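Long-range contact in fructose-2,6-bisphosphatase TIGAR B (Danio rerio, PDB 3E9D), which probably hydrolyses fructose 2,6-bisphosphate to fructose 6-phosphate and phosphate, and so lowers the flux through glycolysis: residues A[19-24]-A[97-102]. Numbering follows the deposited sequence.
Sequences DKLLQG and GRPKEH
Leu22 is gripped at both backbone polar atoms by the 97-102 segment. Its N-H points almost straight at Arg98 O (N to O 2.9 Å, 178° at the hydrogen), while its carbonyl O accepts from Gly97 N at 2.7 Å, the donor lying in the carbonyl plane. Two residues earlier, Lys20 O accepts from Lys100 N at 3.1 Å and from water 1, which in turn accepts from Glu101 N. The amides at the start of helix 100-110 have no preceding turn to bond to, so the loop carbonyl and the water stand in for it; Pro99, with no N-H to satisfy, suits the place just before. Lys20, at the end of a Schellman motif after helix 15-18, has the positive phi that turns the chain toward this partner. The Leu22 and Lys100 N-H bonds bracket Leu21 and Pro99, a non-hydrogen-bonded antiparallel pair in a single beta bridge (CA to CA 4.3 Å), and Pro99 CA adds a weak CA-H...O contact to Lys20 O.

Apolar atoms add to the contact beside the bonds. Leu21 CD2 packs on Pro99 CD at 4.1 Å. The side chains of Leu22 and Lys100 cross at about a right angle, CG to CG 4.1 Å, and Leu22 leans on Phe92 and Ala95. With chi1 at -71°, Lys100 CG sits beside its own N and passes 3.7 Å from Lys20 O, its methylenes serving as a greasy shaft. Gly97, at phi 83°, adopts a conformation where a side chain would jam against the preceding carbonyl. The Arg98 guanidinium and His102 ring lie face against face. Made by main-chain atoms, the bridge ties the loop after helix 15-18 to helix 100-110 largely independently of side-chain charge, near the catalytic His11 and, by inference, Glu89.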
ATOM      1  N   ASP A  19      -1.717  11.204 -18.842  1.00 25.77           N
ATOM      2  CA  ASP A  19      -2.173  12.540 -19.239  1.00 26.38           C
ATOM      3  C   ASP A  19      -2.265  13.497 -18.056  1.00 25.81           C
ATOM      4  O   ASP A  19      -2.681  14.636 -18.213  1.00 26.85           O
ATOM      5  CB  ASP A  19      -3.513  12.450 -19.967  1.00 26.75           C
ATOM      6  CG  ASP A  19      -3.430  11.622 -21.238  1.00 28.40           C
ATOM      7  OD1 ASP A  19      -2.330  11.527 -21.823  1.00 31.45           O
ATOM      8  OD2 ASP A  19      -4.464  11.052 -21.647  1.00 31.92           O
ATOM      9  N   LYS A  20      -1.858  13.025 -16.882  1.00 25.56           N
ATOM     10  CA  LYS A  20      -1.874  13.788 -15.628  1.00 25.80           C
ATOM     11  C   LYS A  20      -3.266  14.329 -15.287  1.00 25.62           C
ATOM     12  O   LYS A  20      -3.431  15.491 -14.885  1.00 25.17           O
ATOM     13  CB  LYS A  20      -0.802  14.883 -15.630  1.00 25.66           C
ATOM     14  CG  LYS A  20       0.598  14.349 -15.882  1.00 26.88           C
ATOM     15  CD  LYS A  20       1.616  15.468 -15.871  1.00 32.44           C
ATOM     16  CE  LYS A  20       3.036  14.947 -16.182  1.00 35.67           C
ATOM     17  NZ  LYS A  20       3.527  14.024 -15.101  1.00 36.58           N
ATOM     18  N   LEU A  21      -4.261  13.459 -15.455  1.00 25.58           N
ATOM     19  CA  LEU A  21      -5.632  13.725 -15.017  1.00 25.88           C
ATOM     20  C   LEU A  21      -5.882  13.051 -13.669  1.00 26.19           C
ATOM     21  O   LEU A  21      -5.403  11.955 -13.442  1.00 26.09           O
ATOM     22  CB  LEU A  21      -6.625  13.193 -16.043  1.00 25.58           C
ATOM     23  CG  LEU A  21      -6.421  13.638 -17.494  1.00 25.87           C
ATOM     24  CD1 LEU A  21      -7.475  12.998 -18.387  1.00 24.28           C
ATOM     25  CD2 LEU A  21      -6.494  15.151 -17.569  1.00 25.61           C
ATOM     26  N   LEU A  22      -6.635  13.707 -12.784  1.00 27.04           N
ATOM     27  CA  LEU A  22      -6.936  13.142 -11.460  1.00 27.37           C
ATOM     28  C   LEU A  22      -7.804  11.903 -11.545  1.00 27.43           C
ATOM     29  O   LEU A  22      -8.883  11.924 -12.158  1.00 26.74           O
ATOM     30  CB  LEU A  22      -7.622  14.162 -10.563  1.00 27.59           C
ATOM     31  CG  LEU A  22      -6.787  14.998  -9.609  1.00 29.27           C
ATOM     32  CD1 LEU A  22      -7.738  15.913  -8.880  1.00 30.45           C
ATOM     33  CD2 LEU A  22      -5.993  14.125  -8.605  1.00 29.15           C
ATOM     34  N   GLN A  23      -7.339  10.829 -10.915  1.00 27.79           N
ATOM     35  CA  GLN A  23      -8.069   9.562 -10.956  1.00 29.15           C
ATOM     36  C   GLN A  23      -8.456   9.084  -9.553  1.00 29.03           C
ATOM     37  O   GLN A  23      -7.595   8.678  -8.778  1.00 30.89           O
ATOM     38  CB  GLN A  23      -7.218   8.508 -11.672  1.00 29.63           C
ATOM     39  CG  GLN A  23      -8.039   7.514 -12.487  1.00 31.66           C
ATOM     40  CD  GLN A  23      -7.174   6.511 -13.232  1.00 32.12           C
ATOM     41  OE1 GLN A  23      -7.692   5.644 -13.902  1.00 36.97           O
ATOM     42  NE2 GLN A  23      -5.872   6.597 -13.072  1.00 32.97           N
ATOM     43  N   GLY A  24      -9.742   9.124  -9.225  1.00 27.88           N
ATOM     44  CA  GLY A  24     -10.193   8.806  -7.871  1.00 26.22           C
ATOM     45  C   GLY A  24     -11.051   7.558  -7.822  1.00 25.75           C
ATOM     46  O   GLY A  24     -10.633   6.498  -8.264  1.00 25.06           O
ATOM     47  N   GLY A  97     -10.971  13.466 -13.022  1.00 26.98           N
ATOM     48  CA  GLY A  97     -10.956  13.515 -14.486  1.00 28.93           C
ATOM     49  C   GLY A  97     -10.487  14.837 -15.063  1.00 30.08           C
ATOM     50  O   GLY A  97     -10.370  14.973 -16.276  1.00 31.05           O
ATOM     51  N   ARG A  98     -10.226  15.813 -14.200  1.00 31.13           N
ATOM     52  CA  ARG A  98      -9.674  17.100 -14.606  1.00 31.86           C
ATOM     53  C   ARG A  98      -8.174  17.059 -14.402  1.00 31.63           C
ATOM     54  O   ARG A  98      -7.699  16.305 -13.569  1.00 30.80           O
ATOM     55  CB  ARG A  98     -10.232  18.251 -13.755  1.00 32.17           C
ATOM     56  CG  ARG A  98     -11.737  18.362 -13.673  1.00 35.29           C
ATOM     57  CD  ARG A  98     -12.308  18.927 -14.931  1.00 40.76           C
ATOM     58  NE  ARG A  98     -13.128  20.101 -14.652  1.00 45.49           N
ATOM     59  CZ  ARG A  98     -12.772  21.353 -14.935  1.00 48.12           C
ATOM     60  NH1 ARG A  98     -11.602  21.608 -15.514  1.00 49.46           N
ATOM     61  NH2 ARG A  98     -13.594  22.356 -14.643  1.00 48.97           N
ATOM     62  N   PRO A  99      -7.422  17.891 -15.150  1.00 32.38           N
ATOM     63  CA  PRO A  99      -5.985  17.980 -14.949  1.00 32.93           C
ATOM     64  C   PRO A  99      -5.696  18.190 -13.481  1.00 33.69           C
ATOM     65  O   PRO A  99      -6.417  18.938 -12.827  1.00 33.69           O
ATOM     66  CB  PRO A  99      -5.607  19.241 -15.732  1.00 32.80           C
ATOM     67  CG  PRO A  99      -6.591  19.300 -16.832  1.00 33.06           C
ATOM     68  CD  PRO A  99      -7.880  18.750 -16.265  1.00 32.47           C
ATOM     69  N   LYS A 100      -4.681  17.511 -12.960  1.00 35.02           N
ATOM     70  CA  LYS A 100      -4.184  17.762 -11.605  1.00 36.98           C
ATOM     71  C   LYS A 100      -3.926  19.261 -11.365  1.00 38.16           C
ATOM     72  O   LYS A 100      -3.976  19.741 -10.231  1.00 38.48           O
ATOM     73  CB  LYS A 100      -2.897  16.976 -11.357  1.00 37.15           C
ATOM     74  CG  LYS A 100      -3.063  15.464 -11.232  1.00 38.10           C
ATOM     75  CD  LYS A 100      -1.693  14.802 -11.206  1.00 40.39           C
ATOM     76  CE  LYS A 100      -1.784  13.336 -10.840  1.00 41.63           C
ATOM     77  NZ  LYS A 100      -1.696  13.147  -9.374  1.00 44.50           N
ATOM     78  N   GLU A 101      -3.655  19.993 -12.445  1.00 39.42           N
ATOM     79  CA  GLU A 101      -3.445  21.441 -12.378  1.00 40.89           C
ATOM     80  C   GLU A 101      -4.721  22.208 -12.050  1.00 40.97           C
ATOM     81  O   GLU A 101      -4.664  23.279 -11.452  1.00 41.11           O
ATOM     82  CB  GLU A 101      -2.852  21.958 -13.696  1.00 41.14           C
ATOM     83  CG  GLU A 101      -1.452  21.422 -13.961  1.00 44.15           C
ATOM     84  CD  GLU A 101      -0.558  21.530 -12.728  1.00 47.20           C
ATOM     85  OE1 GLU A 101      -0.202  22.677 -12.364  1.00 48.02           O
ATOM     86  OE2 GLU A 101      -0.228  20.475 -12.128  1.00 46.58           O
ATOM     87  N   HIS A 102      -5.862  21.665 -12.469  1.00 41.29           N
ATOM     88  CA  HIS A 102      -7.154  22.262 -12.166  1.00 41.77           C
ATOM     89  C   HIS A 102      -7.419  22.243 -10.655  1.00 41.64           C
ATOM     90  O   HIS A 102      -7.938  23.214 -10.103  1.00 41.64           O
ATOM     91  CB  HIS A 102      -8.269  21.564 -12.951  1.00 41.95           C
ATOM     92  CG  HIS A 102      -9.645  22.029 -12.590  1.00 43.28           C
ATOM     93  ND1 HIS A 102     -10.120  23.282 -12.921  1.00 44.69           N
ATOM     94  CD2 HIS A 102     -10.649  21.409 -11.926  1.00 43.69           C
ATOM     95  CE1 HIS A 102     -11.357  23.411 -12.477  1.00 44.59           C
ATOM     96  NE2 HIS A 102     -11.703  22.290 -11.870  1.00 44.32           N
TER
HETATM   97  O   HOH W   1      -2.500  18.458 -14.883  1.00 46.15           O